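PDB 7AL6: probable hydrolase, which is of unknown function but probably acts as a hydrolase, possibly a lipolytic one. Local coordinates for residues S11-E16 with V84-E89; W36-M41 with E183-R188; K157-E162 with E191-G196; F221-E226 with L249-F254. One frame throughout, in Å; residues are numbered along the deposited sequence.

Contact 1. Residues S11-E16 with V84-E89; sequences SLPHIE and VLMVAE
Leu12, Pro13 and His14 pack against Met86 and Val87 in a mainly apolar contact between the turn of a beta hairpin and a helix. The fold is that of an alpha/beta hydrolase: residues 11-16 connect antiparallel strands 7-11 and 16-22 at the edge of the main sheet, and 84-89 belong to helix 77-91. Leu12 N bonds to Ile15 O, closing the turn, and the Leu12 side chain points at the helix. Its CD1 rests 4.0 Å from Met86 CB, while CD2 comes within 3.6 Å of Met86 O and also meets Val87 CG2. Met86 is the helix residue that reaches back. With CG lying anti to the carbonyl carbon (chi1 -69°), its chain runs toward the turn, and its CE comes to 4.1 Å from Pro13 CG. The His14 ring is held from two other directions: NE2 is hydrogen-bonded to Asp83, one turn earlier on the same helix, and Ile15 CG2 lies over one face. A second subunit adds Leu150 against Met86 and Arg153 against Pro13. The sulfur-aromatic contact is at the ring edge: Met86 SD lies 3.4 Å from His14 CE1, and its line to the ring centroid is tilted 72° from the ring normal.

Contact 2. Residues W36-M41 with E183-R188; sequences WLDNAM and ELLAQR
Asn39 and Met41 press into helix 179-189 beside Leu185 and Arg188, and this is the tight half of the contact. Residues 36-41 follow strand 28-33; in alpha/beta hydrolases the loop at this place commonly borders the oxyanion hole, and Asp38 lies close to the probable nucleophile elbow. The Asn39 amide has both ends in use. Its ND2 gives a nearly straight bond (165°) to a lone pair of Leu185 O at 3.0 Å, with the acceptor almost in the amide plane, and Leu185 O also receives Arg188 N. The other end, OD1, accepts Met41 N at 2.8 Å in an Asx turn. A chi1 of 56° tucks the Asn39 amide back over its own main chain, where OD1 serves the turn while ND2 faces the helix. Met41 CG lies 3.4 Å from Leu184 O and 3.5 Å from Arg188 CB. Arg188 stretches past Asn39 until Ala40 CB sits over one face of its guanidinium, 3.8 Å from NE.

The looser side is the far end of Met41, where CE nears Leu184 CD2 and Gln187; two conformers make its position doubtful. Gln187 turns to Gln4 of a third subunit, and a triethylene glycol lies about 4 Å from the Leu184 side chain.

Outside residues meet the charges: Asp59 and Glu7 flank Arg188, probably favouring its positive charge, while Asp38 binds Arg170 and His264. These ties fix both segments in the surrounding fold, whereas the directed link between loop and helix is the Asn39 bond.

Contact 3. Residues K157-E162 with E191-G196; sequences KPVYAE and EPVPGG
The flat groups that meet residues across this contact are the carbonyls of Gly195 and Tyr160: Val159 CG1 approaches the first, 3.4 Å from Gly195 O, and Gly196 CA the second. Tyr160 CB points away from residues 191-196, and its ring packs on Lys165, Ala166 and Ala169 of helix 163-172. Residues 191-196 form the end of a beta hairpin with a two-residue turn, Pro194-Gly195, joining strands 190-193 and 196-199; Val193 N bonds Gly196 O and Gly196 N bonds Val193 O. Val159 meets this hairpin tip to tip through Val193, CG1 to CG2 at 3.7 Å. Its chi1 of 178°, with CG1 anti to the backbone N, sends that methyl to both Val193 and Gly195. Close by, the main chains touch: the CA atoms of Ala161 and Gly196 are 4.2 Å apart, and Gly196 CA makes a CH...O contact of 3.4 Å with Tyr160 O. Glycine at 196, lacking a side chain, permits this approach. The loop between helices 138-150 and 163-172 thus lies on the surface against the 190-199 hairpin, through apolar and CH...O contacts at the turn and hydrogen bonds to the adjoining strand, Tyr160 with Tyr197 and Pro158 O with Thr198 OG1.

Contact 4. Residues F221-E226 with L249-F254; sequences FVRSVE and LETLPF. With EDO (1,2-ethanediol), chain H.
Leu252 and Val222 interlock at the heart of this contact, their side chains crossing at about a right angle. From its CB, which lies 4.1 Å above the centre of the Phe254 ring, Leu252 extends toward helix 215-223. Its CG is 4.0 Å from Val222 CG1. The two branches straddle that same methyl: Leu252 CD1 comes to 3.5 Å and CD2 to 3.4 Å from Val222 CG1, both tighter than usual van der Waals contact. At the tip, CD2 also lies 4.0 Å from Arg223 NE, at the edge of the guanidinium. Val222 CG1, anti to the backbone N (chi1 164°), is the branch turned to both Leu252 and Phe254, whose CZ lies 3.9 Å from it. Further out, Arg223 NH2 makes a weak, bent bond to Thr251 OG1; Arg223 has two conformers, which leaves this bond doubtful, and the hydroxyl is also bonded to Leu248 O. A 1,2-ethanediol, probably from the crystallisation liquor, bonds through O2 to Pro253 O and also to Val229 N. Val109 of helix 103-114 backs Val222. Residues 221-226 lead into strand 229-234; residues 249-254 lead into the neighbouring parallel strand 255-259, the last crossover of the alpha/beta hydrolase sheet.

How the contacts relate
Contacts 2 and 3 are neighbours, their centres 16 Å apart: helix 179-189 of contact 2 runs straight into strand 190-193 of contact 3, and their segments alternate along the chain. Contact 1 also interleaves with contact 2, its centre 21 Å away. Contact 4 comes last in sequence, its centre about 44 Å from that of contact 3 and on the opposite side of the chain's centre. Contacts 1 and 4 thus sit beside the two edges of the main sheet, while contacts 2 and 3 occupy the region of helix 179-189 and its hairpin. Every contact has a neighbouring subunit nearby: the third for contacts 1, 2 and 3, the second for contacts 1 and 4.

Contact 1. Residues S11-E16 with V84-E89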
loop_
_atom_site.group_PDB
_atom_site.type_symbol
_atom_site.label_atom_id
_atom_site.label_comp_id
_atom_site.label_asym_id
_atom_site.label_seq_id
_atom_site.Cartn_x
_atom_site.Cartn_y
_atom_site.Cartn_z
ATOM N N SER A 11 13.127 -5.474 8.085
ATOM C CA SER A 11 12.579 -4.746 6.942
ATOM C C SER A 11 12.995 -5.450 5.661
ATOM O O SER A 11 14.188 -5.488 5.327
ATOM C CB SER A 11 13.069 -3.299 6.900
ATOM O OG SER A 11 12.469 -2.589 7.959
ATOM N N LEU A 12 12.024 -6.005 4.955
ATOM C CA LEU A 12 12.207 -6.526 3.622
ATOM C C LEU A 12 11.690 -5.514 2.615
ATOM O O LEU A 12 10.978 -4.577 2.967
ATOM C CB LEU A 12 11.468 -7.857 3.475
ATOM C CG LEU A 12 11.721 -8.896 4.580
ATOM C CD1 LEU A 12 11.043 -10.248 4.195
ATOM C CD2 LEU A 12 13.180 -9.109 4.863
ATOM N N PRO A 13 12.043 -5.665 1.340
ATOM C CA PRO A 13 11.598 -4.685 0.344
ATOM C C PRO A 13 10.104 -4.572 0.265
ATOM O O PRO A 13 9.571 -3.480 0.081
ATOM C CB PRO A 13 12.206 -5.212 -0.977
ATOM C CG PRO A 13 13.406 -6.049 -0.539
ATOM C CD PRO A 13 13.033 -6.631 0.819
ATOM N N HIS A 14 9.382 -5.662 0.468
ATOM C CA HIS A 14 7.951 -5.670 0.238
ATOM C C HIS A 14 7.108 -5.819 1.491
ATOM O O HIS A 14 5.876 -5.813 1.389
ATOM C CB HIS A 14 7.613 -6.847 -0.697
ATOM C CG HIS A 14 8.056 -8.174 -0.157
ATOM N ND1 HIS A 14 9.389 -8.511 -0.009
ATOM C CD2 HIS A 14 7.345 -9.244 0.290
ATOM C CE1 HIS A 14 9.477 -9.729 0.502
ATOM N NE2 HIS A 14 8.251 -10.199 0.677
ATOM N N ILE A 15 7.710 -6.126 2.618
ATOM C CA ILE A 15 6.951 -6.363 3.869
ATOM C C ILE A 15 7.893 -6.196 5.046
ATOM O O ILE A 15 9.071 -6.400 4.891
ATOM C CB ILE A 15 6.328 -7.772 3.843
ATOM C CG1 ILE A 15 5.202 -7.949 4.858
ATOM C CG2 ILE A 15 7.402 -8.817 4.018
ATOM C CD1 ILE A 15 4.375 -9.189 4.668
ATOM N N GLU A 16 7.341 -5.913 6.199
ATOM C CA GLU A 16 8.095 -5.791 7.445
ATOM C C GLU A 16 7.691 -6.963 8.337
ATOM O O GLU A 16 6.525 -7.095 8.593
ATOM C CB GLU A 16 7.768 -4.452 8.059
ATOM C CG GLU A 16 8.821 -3.985 8.983
ATOM C CD GLU A 16 8.445 -2.660 9.584
ATOM O OE1 GLU A 16 8.722 -1.652 8.968
ATOM O OE2 GLU A 16 7.850 -2.691 10.648
ATOM N N VAL A 84 11.695 -15.764 3.825
ATOM C CA VAL A 84 12.773 -16.282 4.669
ATOM C C VAL A 84 14.126 -15.992 4.040
ATOM O O VAL A 84 15.058 -15.536 4.706
ATOM C CB VAL A 84 12.555 -17.789 4.906
ATOM C CG1 VAL A 84 13.718 -18.386 5.656
ATOM C CG2 VAL A 84 11.253 -18.006 5.705
ATOM N N LEU A 85 14.243 -16.178 2.732
ATOM C CA LEU A 85 15.489 -15.901 1.979
ATOM C C LEU A 85 15.851 -14.415 2.121
ATOM O O LEU A 85 16.980 -14.106 2.360
ATOM C CB LEU A 85 15.262 -16.287 0.518
ATOM C CG LEU A 85 16.453 -16.089 -0.402
ATOM C CD1 LEU A 85 17.640 -16.887 0.070
ATOM C CD2 LEU A 85 16.105 -16.457 -1.824
ATOM N N MET A 86 14.879 -13.535 2.004
ATOM C CA MET A 86 15.086 -12.078 2.137
ATOM C C MET A 86 15.441 -11.728 3.583
ATOM O O MET A 86 16.157 -10.784 3.768
ATOM C CB MET A 86 13.885 -11.310 1.600
ATOM C CG MET A 86 13.804 -11.459 0.111
ATOM S SD MET A 86 12.573 -10.492 -0.671
ATOM C CE MET A 86 13.459 -9.883 -2.092
ATOM N N VAL A 87 14.901 -12.442 4.565
ATOM C CA VAL A 87 15.252 -12.207 5.986
ATOM C C VAL A 87 16.744 -12.497 6.146
ATOM O O VAL A 87 17.432 -11.677 6.692
ATOM C CB VAL A 87 14.417 -13.061 6.951
ATOM C CG1 VAL A 87 15.108 -13.183 8.288
ATOM C CG2 VAL A 87 13.013 -12.528 7.119
ATOM N N ALA A 88 17.223 -13.612 5.618
ATOM C CA ALA A 88 18.653 -13.930 5.665
ATOM C C ALA A 88 19.495 -12.852 4.981
ATOM O O ALA A 88 20.505 -12.407 5.533
ATOM C CB ALA A 88 18.926 -15.301 5.019
ATOM N N GLU A 89 19.080 -12.400 3.788
ATOM C CA GLU A 89 19.785 -11.288 3.146
ATOM C C GLU A 89 19.857 -10.082 4.058
ATOM O O GLU A 89 20.901 -9.437 4.168
ATOM C CB GLU A 89 19.103 -10.884 1.843
ATOM C CG GLU A 89 19.084 -11.996 0.827
ATOM C CD GLU A 89 20.394 -12.096 0.096
ATOM O OE1 GLU A 89 20.757 -11.106 -0.555
ATOM O OE2 GLU A 89 21.056 -13.145 0.202
#

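Contact 2. Residues W36-M41 with E183-R188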
loop_
_atom_site.group_PDB
_atom_site.type_symbol
_atom_site.label_atom_id
_atom_site.label_comp_id
_atom_site.label_asym_id
_atom_site.label_seq_id
_atom_site.Cartn_x
_atom_site.Cartn_y
_atom_site.Cartn_z
ATOM N N TRP A 36 1.203 -23.132 10.703
ATOM C CA TRP A 36 0.113 -22.300 10.155
ATOM C C TRP A 36 -0.745 -21.757 11.315
ATOM O O TRP A 36 -1.078 -22.547 12.176
ATOM C CB TRP A 36 -0.680 -23.160 9.189
ATOM C CG TRP A 36 -1.803 -22.495 8.473
ATOM C CD1 TRP A 36 -1.725 -21.534 7.522
ATOM C CD2 TRP A 36 -3.176 -22.879 8.535
ATOM N NE1 TRP A 36 -2.965 -21.249 7.038
ATOM C CE2 TRP A 36 -3.877 -22.042 7.658
ATOM C CE3 TRP A 36 -3.893 -23.785 9.320
ATOM C CZ2 TRP A 36 -5.255 -22.119 7.513
ATOM C CZ3 TRP A 36 -5.253 -23.860 9.176
ATOM C CH2 TRP A 36 -5.921 -23.038 8.281
ATOM N N LEU A 37 -1.002 -20.449 11.360
ATOM C CA LEU A 37 -1.791 -19.693 12.378
ATOM C C LEU A 37 -1.073 -19.644 13.732
ATOM O O LEU A 37 -1.667 -19.174 14.645
ATOM C CB LEU A 37 -3.223 -20.215 12.531
ATOM C CG LEU A 37 -4.018 -20.404 11.248
ATOM C CD1 LEU A 37 -5.430 -20.849 11.542
ATOM C CD2 LEU A 37 -4.025 -19.167 10.390
ATOM N N ASP A 38 0.173 -20.083 13.849
ATOM C CA ASP A 38 0.932 -19.907 15.076
ATOM C C ASP A 38 1.794 -18.648 14.946
ATOM O O ASP A 38 1.442 -17.754 14.178
ATOM C CB ASP A 38 1.778 -21.157 15.350
ATOM C CG ASP A 38 0.924 -22.378 15.668
ATOM O OD1 ASP A 38 -0.271 -22.181 15.973
ATOM O OD2 ASP A 38 1.450 -23.517 15.614
ATOM N N ASN A 39 2.903 -18.590 15.678
ATOM C CA ASN A 39 3.799 -17.435 15.724
ATOM C C ASN A 39 5.087 -17.880 16.385
ATOM O O ASN A 39 5.237 -19.044 16.774
ATOM C CB ASN A 39 3.164 -16.255 16.461
ATOM C CG ASN A 39 2.719 -16.595 17.855
ATOM O OD1 ASN A 39 3.527 -16.967 18.686
ATOM N ND2 ASN A 39 1.414 -16.396 18.137
ATOM N N ALA A 40 6.001 -16.934 16.570
ATOM C CA ALA A 40 7.320 -17.275 17.076
ATOM C C ALA A 40 7.288 -17.853 18.487
ATOM O O ALA A 40 8.274 -18.450 18.923
ATOM C CB ALA A 40 8.239 -16.049 17.070
ATOM N N MET A 41 6.236 -17.639 19.251
ATOM C CA MET A 41 6.188 -18.264 20.570
ATOM C C MET A 41 6.099 -19.788 20.494
ATOM O O MET A 41 6.313 -20.457 21.505
ATOM C CB MET A 41 4.988 -17.751 21.370
ATOM C CG MET A 41 5.079 -16.281 21.831
ATOM S SD MET A 41 6.404 -16.030 23.018
ATOM C CE MET A 41 5.647 -16.646 24.531
ATOM N N GLU A 183 -1.741 -20.689 25.774
ATOM C CA GLU A 183 -1.380 -19.448 26.454
ATOM C C GLU A 183 -0.144 -18.798 25.836
ATOM O O GLU A 183 -0.105 -17.575 25.649
ATOM C CB GLU A 183 -1.130 -19.715 27.955
ATOM C CG GLU A 183 -2.409 -20.113 28.690
ATOM C CD GLU A 183 -2.234 -20.384 30.188
ATOM O OE1 GLU A 183 -1.102 -20.327 30.718
ATOM O OE2 GLU A 183 -3.264 -20.688 30.820
ATOM N N LEU A 184 0.920 -19.578 25.615
ATOM C CA LEU A 184 2.148 -19.021 25.056
ATOM C C LEU A 184 1.897 -18.425 23.670
ATOM O O LEU A 184 2.284 -17.295 23.379
ATOM C CB LEU A 184 3.221 -20.112 25.026
ATOM C CG LEU A 184 3.795 -20.471 26.392
ATOM C CD1 LEU A 184 4.579 -21.790 26.326
ATOM C CD2 LEU A 184 4.669 -19.369 26.908
ATOM N N LEU A 185 1.196 -19.151 22.813
ATOM C CA LEU A 185 0.864 -18.608 21.516
ATOM C C LEU A 185 -0.026 -17.367 21.617
ATOM O O LEU A 185 0.119 -16.441 20.809
ATOM C CB LEU A 185 0.213 -19.681 20.679
ATOM C CG LEU A 185 1.159 -20.816 20.256
ATOM C CD1 LEU A 185 0.324 -21.965 19.744
ATOM C CD2 LEU A 185 2.140 -20.341 19.198
ATOM N N ALA A 186 -0.950 -17.332 22.599
ATOM C CA ALA A 186 -1.857 -16.199 22.782
ATOM C C ALA A 186 -1.126 -14.908 23.139
ATOM O O ALA A 186 -1.609 -13.825 22.813
ATOM C CB ALA A 186 -2.878 -16.484 23.895
ATOM N N GLN A 187 0.015 -14.990 23.792
ATOM C CA GLN A 187 0.795 -13.803 24.207
ATOM C C GLN A 187 1.227 -12.992 22.979
ATOM O O GLN A 187 1.400 -11.816 23.120
ATOM C CB GLN A 187 1.983 -14.220 25.057
ATOM C CG GLN A 187 1.557 -14.859 26.357
ATOM C CD GLN A 187 2.594 -14.693 27.429
ATOM O OE1 GLN A 187 3.639 -15.311 27.395
ATOM N NE2 GLN A 187 2.305 -13.834 28.382
ATOM N N ARG A 188 1.501 -13.659 21.865
ATOM C CA ARG A 188 1.942 -13.055 20.595
ATOM C C ARG A 188 0.849 -13.097 19.529
ATOM O O ARG A 188 1.058 -12.478 18.533
ATOM C CB ARG A 188 3.177 -13.821 20.119
ATOM C CG ARG A 188 4.159 -13.030 19.279
ATOM C CD ARG A 188 5.439 -13.757 18.920
ATOM N NE ARG A 188 6.203 -13.003 17.962
ATOM C CZ ARG A 188 7.234 -12.242 18.251
ATOM N NH1 ARG A 188 7.697 -12.180 19.477
ATOM N NH2 ARG A 188 7.830 -11.572 17.295
#

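Contact 3. Residues K157-E162 with E191-G196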
loop_
_atom_site.group_PDB
_atom_site.type_symbol
_atom_site.label_atom_id
_atom_site.label_comp_id
_atom_site.label_asym_id
_atom_site.label_seq_id
_atom_site.Cartn_x
_atom_site.Cartn_y
_atom_site.Cartn_z
ATOM N N LYS A 157 -13.636 -12.288 11.916
ATOM C CA LYS A 157 -12.897 -13.037 12.952
ATOM C C LYS A 157 -13.691 -13.006 14.256
ATOM O O LYS A 157 -14.335 -12.014 14.501
ATOM C CB LYS A 157 -11.506 -12.417 13.078
ATOM C CG LYS A 157 -11.055 -11.669 11.831
ATOM C CD LYS A 157 -9.593 -11.687 11.539
ATOM C CE LYS A 157 -9.156 -10.487 10.735
ATOM N NZ LYS A 157 -9.046 -10.813 9.301
ATOM N N PRO A 158 -13.739 -14.097 15.043
ATOM C CA PRO A 158 -14.400 -14.098 16.332
ATOM C C PRO A 158 -13.787 -13.144 17.355
ATOM O O PRO A 158 -12.647 -12.900 17.287
ATOM C CB PRO A 158 -14.150 -15.474 16.945
ATOM C CG PRO A 158 -13.685 -16.341 15.820
ATOM C CD PRO A 158 -13.347 -15.444 14.655
ATOM N N VAL A 159 -14.594 -12.641 18.272
ATOM C CA VAL A 159 -14.140 -11.781 19.358
ATOM C C VAL A 159 -14.370 -12.513 20.668
ATOM O O VAL A 159 -15.435 -13.096 20.870
ATOM C CB VAL A 159 -14.867 -10.419 19.355
ATOM C CG1 VAL A 159 -14.397 -9.592 20.504
ATOM C CG2 VAL A 159 -14.649 -9.722 18.041
ATOM N N TYR A 160 -13.359 -12.519 21.514
ATOM C CA TYR A 160 -13.384 -13.157 22.843
ATOM C C TYR A 160 -13.375 -12.036 23.869
ATOM O O TYR A 160 -12.390 -11.330 23.936
ATOM C CB TYR A 160 -12.202 -14.118 23.017
ATOM C CG TYR A 160 -12.211 -15.189 21.964
ATOM C CD1 TYR A 160 -12.958 -16.339 22.121
ATOM C CD2 TYR A 160 -11.587 -14.988 20.757
ATOM C CE1 TYR A 160 -13.044 -17.284 21.120
ATOM C CE2 TYR A 160 -11.654 -15.926 19.749
ATOM C CZ TYR A 160 -12.394 -17.073 19.926
ATOM O OH TYR A 160 -12.444 -17.987 18.931
ATOM N N ALA A 161 -14.442 -11.876 24.651
ATOM C CA ALA A 161 -14.525 -10.868 25.719
ATOM C C ALA A 161 -13.507 -11.226 26.798
ATOM O O ALA A 161 -12.897 -10.336 27.340
ATOM C CB ALA A 161 -15.931 -10.797 26.238
ATOM N N GLU A 162 -13.332 -12.511 27.065
ATOM C CA GLU A 162 -12.434 -13.028 28.119
ATOM C C GLU A 162 -11.207 -13.694 27.490
ATOM O O GLU A 162 -11.369 -14.471 26.554
ATOM C CB GLU A 162 -13.190 -14.040 28.980
ATOM C CG GLU A 162 -14.223 -13.435 29.914
ATOM C CD GLU A 162 -14.047 -13.842 31.365
ATOM O OE1 GLU A 162 -14.456 -13.074 32.240
ATOM O OE2 GLU A 162 -13.492 -14.925 31.616
ATOM N N GLU A 191 -4.799 -9.700 19.472
ATOM C CA GLU A 191 -4.878 -8.265 19.408
ATOM C C GLU A 191 -6.149 -7.753 20.068
ATOM O O GLU A 191 -7.180 -8.414 20.032
ATOM C CB GLU A 191 -4.829 -7.764 17.962
ATOM C CG GLU A 191 -5.992 -8.101 17.138
ATOM C CD GLU A 191 -5.819 -7.544 15.723
ATOM O OE1 GLU A 191 -5.304 -8.277 14.852
ATOM O OE2 GLU A 191 -6.141 -6.364 15.492
ATOM N N PRO A 192 -6.110 -6.544 20.615
ATOM C CA PRO A 192 -7.304 -5.968 21.242
ATOM C C PRO A 192 -8.254 -5.390 20.229
ATOM O O PRO A 192 -7.848 -4.753 19.253
ATOM C CB PRO A 192 -6.742 -4.847 22.120
ATOM C CG PRO A 192 -5.532 -4.338 21.265
ATOM C CD PRO A 192 -4.920 -5.693 20.779
ATOM N N VAL A 193 -9.538 -5.585 20.495
ATOM C CA VAL A 193 -10.601 -5.074 19.640
ATOM C C VAL A 193 -11.694 -4.573 20.587
ATOM O O VAL A 193 -11.593 -4.773 21.814
ATOM C CB VAL A 193 -11.136 -6.126 18.661
ATOM C CG1 VAL A 193 -10.061 -6.555 17.707
ATOM C CG2 VAL A 193 -11.718 -7.305 19.420
ATOM N N PRO A 194 -12.691 -3.841 20.089
ATOM C CA PRO A 194 -13.734 -3.309 20.990
ATOM C C PRO A 194 -14.392 -4.460 21.734
ATOM O O PRO A 194 -14.924 -5.398 21.130
ATOM C CB PRO A 194 -14.694 -2.601 20.029
ATOM C CG PRO A 194 -13.821 -2.234 18.845
ATOM C CD PRO A 194 -12.894 -3.405 18.696
ATOM N N GLY A 195 -14.286 -4.429 23.052
ATOM C CA GLY A 195 -14.801 -5.527 23.835
ATOM C C GLY A 195 -14.053 -6.830 23.627
ATOM O O GLY A 195 -14.661 -7.883 23.392
ATOM N N GLY A 196 -12.728 -6.768 23.701
ATOM C CA GLY A 196 -11.980 -7.975 23.969
ATOM C C GLY A 196 -10.817 -8.235 23.052
ATOM O O GLY A 196 -10.061 -7.319 22.716
#

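Contact 4. Residues F221-E226 with L249-F254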
loop_
_atom_site.group_PDB
_atom_site.type_symbol
_atom_site.label_atom_id
_atom_site.label_comp_id
_atom_site.label_asym_id
_atom_site.label_seq_id
_atom_site.Cartn_x
_atom_site.Cartn_y
_atom_site.Cartn_z
ATOM N N PHE A 221 11.001 -32.154 -4.399
ATOM C CA PHE A 221 11.541 -31.156 -3.451
ATOM C C PHE A 221 12.250 -31.886 -2.311
ATOM O O PHE A 221 13.335 -31.524 -2.006
ATOM C CB PHE A 221 10.444 -30.217 -2.949
ATOM C CG PHE A 221 10.230 -29.017 -3.828
ATOM C CD1 PHE A 221 11.092 -27.948 -3.787
ATOM C CD2 PHE A 221 9.179 -28.967 -4.710
ATOM C CE1 PHE A 221 10.903 -26.858 -4.607
ATOM C CE2 PHE A 221 8.990 -27.873 -5.530
ATOM C CZ PHE A 221 9.860 -26.825 -5.485
ATOM N N VAL A 222 11.643 -32.922 -1.760
ATOM C CA VAL A 222 12.213 -33.702 -0.631
ATOM C C VAL A 222 13.503 -34.361 -1.120
ATOM O O VAL A 222 14.500 -34.282 -0.456
ATOM C CB VAL A 222 11.227 -34.759 -0.118
ATOM C CG1 VAL A 222 11.923 -35.786 0.739
ATOM C CG2 VAL A 222 10.083 -34.150 0.643
ATOM N N ARG A 223 13.457 -34.904 -2.320
ATOM C CA ARG A 223 14.595 -35.589 -2.924
ATOM C C ARG A 223 15.717 -34.623 -3.243
ATOM O O ARG A 223 16.887 -35.015 -3.242
ATOM C CB ARG A 223 14.189 -36.304 -4.220
ATOM C CG ARG A 223 13.432 -37.594 -4.019
ATOM C CD ARG A 223 14.351 -38.758 -3.630
ATOM N NE ARG A 223 13.601 -39.724 -2.848
ATOM C CZ ARG A 223 12.961 -40.755 -3.369
ATOM N NH1 ARG A 223 13.020 -40.974 -4.682
ATOM N NH2 ARG A 223 12.282 -41.579 -2.577
ATOM N N SER A 224 15.379 -33.376 -3.535
ATOM C CA SER A 224 16.347 -32.311 -3.888
ATOM C C SER A 224 17.072 -31.743 -2.665
ATOM O O SER A 224 18.003 -31.017 -2.873
ATOM C CB SER A 224 15.697 -31.236 -4.679
ATOM O OG SER A 224 15.459 -31.684 -5.987
ATOM N N VAL A 225 16.643 -32.032 -1.447
ATOM C CA VAL A 225 17.345 -31.512 -0.245
ATOM C C VAL A 225 18.768 -32.089 -0.281
ATOM O O VAL A 225 18.901 -33.275 -0.486
ATOM C CB VAL A 225 16.621 -31.870 1.058
ATOM C CG1 VAL A 225 17.477 -31.571 2.262
ATOM C CG2 VAL A 225 15.284 -31.167 1.169
ATOM N N GLU A 226 19.795 -31.279 -0.102
ATOM C CA GLU A 226 21.186 -31.756 -0.176
ATOM C C GLU A 226 21.830 -31.781 1.202
ATOM O O GLU A 226 22.806 -32.475 1.342
ATOM C CB GLU A 226 22.021 -30.860 -1.079
ATOM C CG GLU A 226 21.505 -30.749 -2.489
ATOM C CD GLU A 226 22.401 -29.967 -3.421
ATOM O OE1 GLU A 226 23.465 -29.639 -3.034
ATOM O OE2 GLU A 226 22.007 -29.717 -4.513
ATOM N N LEU A 249 9.421 -42.089 4.539
ATOM C CA LEU A 249 10.530 -41.686 5.437
ATOM C C LEU A 249 11.655 -42.705 5.335
ATOM O O LEU A 249 12.792 -42.301 5.340
ATOM C CB LEU A 249 10.046 -41.539 6.877
ATOM C CG LEU A 249 9.154 -40.338 7.172
ATOM C CD1 LEU A 249 8.850 -40.255 8.643
ATOM C CD2 LEU A 249 9.761 -39.039 6.707
ATOM N N GLU A 250 11.325 -43.981 5.152
ATOM C CA GLU A 250 12.281 -45.110 5.038
ATOM C C GLU A 250 13.157 -44.962 3.778
ATOM O O GLU A 250 14.233 -45.511 3.789
ATOM C CB GLU A 250 11.521 -46.434 5.201
ATOM C CG GLU A 250 10.959 -46.604 6.612
ATOM C CD GLU A 250 9.994 -47.743 6.926
ATOM O OE1 GLU A 250 9.528 -48.444 6.009
ATOM O OE2 GLU A 250 9.702 -47.921 8.107
ATOM N N THR A 251 12.720 -44.260 2.732
ATOM C CA THR A 251 13.492 -43.999 1.495
ATOM C C THR A 251 14.265 -42.672 1.561
ATOM O O THR A 251 14.759 -42.274 0.536
ATOM C CB THR A 251 12.594 -44.004 0.252
ATOM O OG1 THR A 251 11.800 -42.830 0.183
ATOM C CG2 THR A 251 11.669 -45.190 0.214
ATOM N N LEU A 252 14.352 -41.992 2.700
ATOM C CA LEU A 252 14.992 -40.691 2.754
ATOM C C LEU A 252 16.168 -40.744 3.707
ATOM O O LEU A 252 16.118 -41.423 4.728
ATOM C CB LEU A 252 14.036 -39.577 3.222
ATOM C CG LEU A 252 12.768 -39.359 2.422
ATOM C CD1 LEU A 252 11.864 -38.314 3.101
ATOM C CD2 LEU A 252 13.095 -38.963 0.996
ATOM N N PRO A 253 17.203 -40.020 3.433
ATOM C CA PRO A 253 18.363 -40.080 4.315
ATOM C C PRO A 253 18.248 -39.183 5.530
ATOM O O PRO A 253 19.279 -38.857 6.127
ATOM C CB PRO A 253 19.509 -39.616 3.407
ATOM C CG PRO A 253 18.819 -38.562 2.525
ATOM C CD PRO A 253 17.461 -39.225 2.223
ATOM N N PHE A 254 17.046 -38.744 5.904
ATOM C CA PHE A 254 16.925 -37.894 7.087
ATOM C C PHE A 254 17.122 -38.712 8.359
ATOM O O PHE A 254 16.667 -39.851 8.448
ATOM C CB PHE A 254 15.554 -37.194 7.116
ATOM C CG PHE A 254 15.207 -36.438 5.852
ATOM C CD1 PHE A 254 16.182 -36.037 4.958
ATOM C CD2 PHE A 254 13.888 -36.115 5.569
ATOM C CE1 PHE A 254 15.851 -35.354 3.806
ATOM C CE2 PHE A 254 13.562 -35.420 4.420
ATOM C CZ PHE A 254 14.540 -35.035 3.549
HETATM C C1 EDO H . 21.937 -35.888 8.558
HETATM O O1 EDO H . 23.248 -36.392 8.510
HETATM C C2 EDO H . 20.963 -36.770 7.889
HETATM O O2 EDO H . 20.338 -36.278 6.761
#